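Local coordinates for UDP-N-acetylglucosamine 2-epimerase (PDB 3OT5), which probably catalyses the reversible epimerisation at C2 that interconverts UDP-N-acetylglucosamine and UDP-N-acetylmannosamine, at residues Gln93-Ile98 and Asp123-Phe128; Asn104-Val109 and Gly131-Tyr136. All coordinates share one frame; numbering follows the deposited sequence.

In the fold
Both interactions join helix 95-113 to helix 125-136, two neighbouring helices of the Rossmann-like domain built on the sheet containing strand 117-121. Their centres lie about 13 Å apart. Interaction 1 lies at the N-terminal ends of the two helices and is a surface contact between partly exposed side chains. There the backbones are well separated, and a leucine and an isoleucine bridge the distance to one threonine. Interaction 2 lies further along both helices and is partly buried. There the backbones come much closer, and an alanine methyl packs against Ile106 and Asn107. Neither contact has a hydrogen bond between its two segments.

Interaction 1: Gln93-Ile98 and Asp123-Phe128; sequences QTLAEI and DTTTSF
Leu95 and Ile98, in the first turn of helix 95-113, face Thr125 at the start of helix 125-136, and the nearest CA atoms, those of Ile98 and Thr125, are 7.8 Å apart. These N-terminal ends belong to neighbouring helices of the Rossmann-like domain. Side chains therefore make the contact. Leu95 CD1 does most of the touching. It comes in over the cleft between the two branches of the threonine, 3.6 Å from Thr125 OG1 and 3.8 Å from Thr125 CG2. Leu95 CG is anti to the backbone N (chi1 -168°), which carries the methyl across to the other helix. Ile98 adds a looser methyl contact, with its CG2 4.2 Å from Thr125 CG2. On the threonine, CG2 is the branch used by both residues. Pro158 touches both Leu95 and Thr125.

Each helix start is capped within its own segment. Thr94 and Glu97 form a capping box. Glu97 N donates to Thr94 OG1 over 3.2 Å, and Thr94 N donates to Glu97 OE2 over 3.0 Å, nearly straight at 164° and from above the carboxylate plane. Thr124 is the N-cap of the other helix. Its OG1 takes a weak bond from Ser127 N at 3.4 Å and is also hydrogen-bonded to Glu39.

The capping bonds stay within each segment, while the contact between the segments is made by methyl groups and one hydroxyl oxygen. It thus rests on van der Waals packing. The side-chain ND2 of Asn162 gives Thr125 OG1 a donor, so the leucine methyl packs beside an oxygen already hydrogen-bonded.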
# COMPACT_ATOMS: atom_id res chain seq x y z
N GLN A 93 -5.19 -18.18 -17.53
CA GLN A 93 -4.92 -17.34 -18.68
C GLN A 93 -3.49 -16.83 -18.66
O GLN A 93 -2.96 -16.48 -17.61
CB GLN A 93 -5.90 -16.16 -18.71
CG GLN A 93 -7.39 -16.58 -18.65
CD GLN A 93 -7.80 -17.52 -19.78
OE1 GLN A 93 -8.84 -18.19 -19.70
NE2 GLN A 93 -6.99 -17.58 -20.84
N THR A 94 -2.88 -16.77 -19.84
CA THR A 94 -1.52 -16.28 -19.95
C THR A 94 -1.52 -14.78 -19.77
O THR A 94 -2.58 -14.13 -19.74
CB THR A 94 -0.87 -16.59 -21.32
OG1 THR A 94 -1.45 -15.75 -22.33
CG2 THR A 94 -1.02 -18.09 -21.69
N LEU A 95 -0.32 -14.22 -19.68
CA LEU A 95 -0.15 -12.81 -19.52
C LEU A 95 -0.63 -12.07 -20.77
O LEU A 95 -1.24 -10.99 -20.69
CB LEU A 95 1.32 -12.52 -19.26
CG LEU A 95 1.59 -11.11 -18.79
CD1 LEU A 95 0.60 -10.69 -17.69
CD2 LEU A 95 3.03 -11.02 -18.31
N ALA A 96 -0.35 -12.66 -21.93
CA ALA A 96 -0.75 -12.09 -23.20
C ALA A 96 -2.27 -11.99 -23.29
O ALA A 96 -2.80 -11.01 -23.78
CB ALA A 96 -0.22 -12.94 -24.35
N GLU A 97 -2.96 -13.02 -22.80
CA GLU A 97 -4.41 -13.07 -22.86
C GLU A 97 -5.09 -12.12 -21.90
O GLU A 97 -6.09 -11.51 -22.25
CB GLU A 97 -4.87 -14.50 -22.62
CG GLU A 97 -4.50 -15.42 -23.75
CD GLU A 97 -4.63 -16.89 -23.39
OE1 GLU A 97 -4.68 -17.72 -24.33
OE2 GLU A 97 -4.66 -17.22 -22.18
N ILE A 98 -4.53 -12.00 -20.70
CA ILE A 98 -5.06 -11.10 -19.69
C ILE A 98 -4.98 -9.69 -20.23
O ILE A 98 -5.92 -8.91 -20.15
CB ILE A 98 -4.25 -11.21 -18.36
CG1 ILE A 98 -4.46 -12.59 -17.72
CG2 ILE A 98 -4.67 -10.14 -17.37
CD1 ILE A 98 -3.58 -12.84 -16.46
N ASP A 123 1.54 -0.72 -10.94
CA ASP A 123 2.22 -1.57 -11.89
C ASP A 123 1.56 -2.88 -12.30
O ASP A 123 2.22 -3.77 -12.85
CB ASP A 123 3.56 -1.85 -11.26
CG ASP A 123 3.43 -2.34 -9.84
OD1 ASP A 123 2.42 -3.01 -9.53
OD2 ASP A 123 4.35 -2.06 -9.04
N THR A 124 0.27 -3.03 -12.06
CA THR A 124 -0.40 -4.25 -12.46
C THR A 124 -0.57 -4.29 -13.96
O THR A 124 -0.54 -3.27 -14.65
CB THR A 124 -1.77 -4.39 -11.81
OG1 THR A 124 -2.55 -3.20 -12.07
CG2 THR A 124 -1.61 -4.59 -10.31
N THR A 125 -0.81 -5.48 -14.47
CA THR A 125 -1.03 -5.67 -15.89
C THR A 125 -2.31 -5.00 -16.33
O THR A 125 -2.39 -4.48 -17.44
CB THR A 125 -1.02 -7.13 -16.20
OG1 THR A 125 0.30 -7.58 -15.96
CG2 THR A 125 -1.43 -7.42 -17.68
N THR A 126 -3.31 -5.01 -15.45
CA THR A 126 -4.59 -4.37 -15.73
C THR A 126 -4.40 -2.87 -15.95
O THR A 126 -4.93 -2.32 -16.89
CB THR A 126 -5.59 -4.64 -14.59
OG1 THR A 126 -4.97 -4.30 -13.34
CG2 THR A 126 -5.97 -6.10 -14.56
N SER A 127 -3.58 -2.24 -15.12
CA SER A 127 -3.32 -0.81 -15.26
C SER A 127 -2.63 -0.44 -16.56
O SER A 127 -2.95 0.57 -17.19
CB SER A 127 -2.49 -0.30 -14.10
OG SER A 127 -3.28 -0.33 -12.94
N PHE A 128 -1.65 -1.25 -16.94
CA PHE A 128 -0.94 -1.00 -18.17
C PHE A 128 -1.88 -1.15 -19.35
O PHE A 128 -1.92 -0.29 -20.22
CB PHE A 128 0.23 -1.95 -18.32
CG PHE A 128 0.66 -2.17 -19.74
CD1 PHE A 128 1.20 -1.13 -20.49
CD2 PHE A 128 0.51 -3.42 -20.33
CE1 PHE A 128 1.59 -1.34 -21.79
CE2 PHE A 128 0.91 -3.63 -21.63
CZ PHE A 128 1.45 -2.59 -22.36

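Interaction 2: Asn104-Val109 and Gly131-Tyr136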
# COMPACT_ATOMS: atom_id res chain seq x y z
N ASN A 104 -8.97 -4.75 -24.65
CA ASN A 104 -10.15 -4.71 -25.52
C ASN A 104 -11.39 -4.34 -24.72
O ASN A 104 -12.25 -3.61 -25.22
CB ASN A 104 -10.34 -6.05 -26.23
CG ASN A 104 -9.28 -6.31 -27.27
OD1 ASN A 104 -8.97 -5.43 -28.08
ND2 ASN A 104 -8.74 -7.52 -27.28
N GLY A 105 -11.45 -4.81 -23.48
CA GLY A 105 -12.57 -4.51 -22.59
C GLY A 105 -12.58 -3.02 -22.28
O GLY A 105 -13.58 -2.35 -22.48
N ILE A 106 -11.46 -2.51 -21.79
CA ILE A 106 -11.34 -1.10 -21.45
C ILE A 106 -11.48 -0.21 -22.69
O ILE A 106 -12.06 0.86 -22.61
CB ILE A 106 -10.04 -0.81 -20.71
CG1 ILE A 106 -10.04 -1.56 -19.37
CG2 ILE A 106 -9.91 0.68 -20.45
CD1 ILE A 106 -11.24 -1.21 -18.47
N ASN A 107 -10.94 -0.64 -23.82
CA ASN A 107 -11.09 0.14 -25.05
C ASN A 107 -12.57 0.44 -25.27
O ASN A 107 -12.97 1.58 -25.49
CB ASN A 107 -10.58 -0.65 -26.24
CG ASN A 107 -10.62 0.15 -27.52
OD1 ASN A 107 -9.87 1.10 -27.68
ND2 ASN A 107 -11.45 -0.28 -28.46
N GLU A 108 -13.39 -0.60 -25.17
CA GLU A 108 -14.83 -0.49 -25.38
C GLU A 108 -15.49 0.38 -24.30
O GLU A 108 -16.33 1.22 -24.61
CB GLU A 108 -15.46 -1.87 -25.40
CG GLU A 108 -16.95 -1.90 -25.75
CD GLU A 108 -17.51 -3.31 -25.84
OE1 GLU A 108 -16.75 -4.27 -25.61
OE2 GLU A 108 -18.71 -3.46 -26.15
N VAL A 109 -15.10 0.19 -23.04
CA VAL A 109 -15.69 0.98 -21.97
C VAL A 109 -15.38 2.46 -22.14
O VAL A 109 -16.26 3.31 -21.99
CB VAL A 109 -15.24 0.49 -20.57
CG1 VAL A 109 -15.71 1.44 -19.48
CG2 VAL A 109 -15.77 -0.91 -20.33
N GLY A 131 -4.28 1.51 -19.56
CA GLY A 131 -3.56 2.70 -19.95
C GLY A 131 -3.43 2.76 -21.44
O GLY A 131 -3.67 3.79 -22.07
N LEU A 132 -3.05 1.63 -22.02
CA LEU A 132 -2.90 1.53 -23.44
C LEU A 132 -4.24 1.76 -24.16
O LEU A 132 -4.28 2.44 -25.19
CB LEU A 132 -2.33 0.16 -23.78
CG LEU A 132 -2.03 -0.11 -25.25
CD1 LEU A 132 -1.02 0.88 -25.81
CD2 LEU A 132 -1.53 -1.52 -25.37
N ALA A 133 -5.32 1.21 -23.62
CA ALA A 133 -6.64 1.43 -24.26
C ALA A 133 -6.99 2.92 -24.16
O ALA A 133 -7.60 3.48 -25.04
CB ALA A 133 -7.73 0.57 -23.62
N THR A 134 -6.56 3.55 -23.06
CA THR A 134 -6.77 4.98 -22.83
C THR A 134 -6.03 5.78 -23.93
O THR A 134 -6.59 6.73 -24.52
CB THR A 134 -6.32 5.37 -21.39
OG1 THR A 134 -7.15 4.71 -20.44
CG2 THR A 134 -6.39 6.86 -21.16
N PHE A 135 -4.81 5.38 -24.23
CA PHE A 135 -4.03 6.04 -25.27
C PHE A 135 -4.67 5.80 -26.63
O PHE A 135 -4.80 6.73 -27.45
CB PHE A 135 -2.60 5.53 -25.30
CG PHE A 135 -1.86 5.95 -26.53
CD1 PHE A 135 -1.48 7.27 -26.70
CD2 PHE A 135 -1.54 5.04 -27.51
CE1 PHE A 135 -0.81 7.66 -27.84
CE2 PHE A 135 -0.87 5.43 -28.65
CZ PHE A 135 -0.51 6.73 -28.82
N TYR A 136 -5.07 4.57 -26.90
CA TYR A 136 -5.71 4.28 -28.18
C TYR A 136 -6.95 5.12 -28.35
O TYR A 136 -7.24 5.56 -29.44
CB TYR A 136 -6.02 2.79 -28.37
CG TYR A 136 -4.81 1.91 -28.53
CD1 TYR A 136 -3.65 2.40 -29.15
CD2 TYR A 136 -4.86 0.54 -28.24
CE1 TYR A 136 -2.55 1.59 -29.36
CE2 TYR A 136 -3.75 -0.29 -28.47
CZ TYR A 136 -2.61 0.25 -29.03
OH TYR A 136 -1.51 -0.53 -29.28
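Helices 104-109 and 131-136 run in broadly the same direction, with their axes 8.2 Å apart at closest approach and crossing at -42°. The CA atoms of Asn107 and Ala133 are only 4.7 Å apart. The small side chain of Ala133 permits this approach. Its CB points at the other helix and lies 3.4 Å from Asn107 N, so the methyl rests against the backbone as well as against side chains. Asn107 CB is 4.1 Å from the same methyl. Ile106 CG2 packs on it at 3.8 Å, giving the apolar part of the contact.

The helices follow one another in a Rossmann-like alpha/beta domain. Helix 95-113 is the connection of a beta-alpha-beta crossover from strand 84-85 to strand 117-121, and helix 125-136 leads on to strand 140-144. Ile106 reaches from the helix pair to the sheet, where it touches Ile33 and Val62.

The outer edge of the contact is more polar. With chi1 at -176°, Asn107 extends its amide away from its own N and toward the C-terminal end of helix 125-136. Asn107 OD1 comes to 4.3 Å from Tyr136 CB and is hydrogen-bonded to Gln137 NE2 just beyond. Leu132 CD1, from the same helix as Tyr136, lies over one face of the tyrosine ring near its rim, 3.6 Å from the plane. Met103 of the other helix also touches the tyrosine side chain.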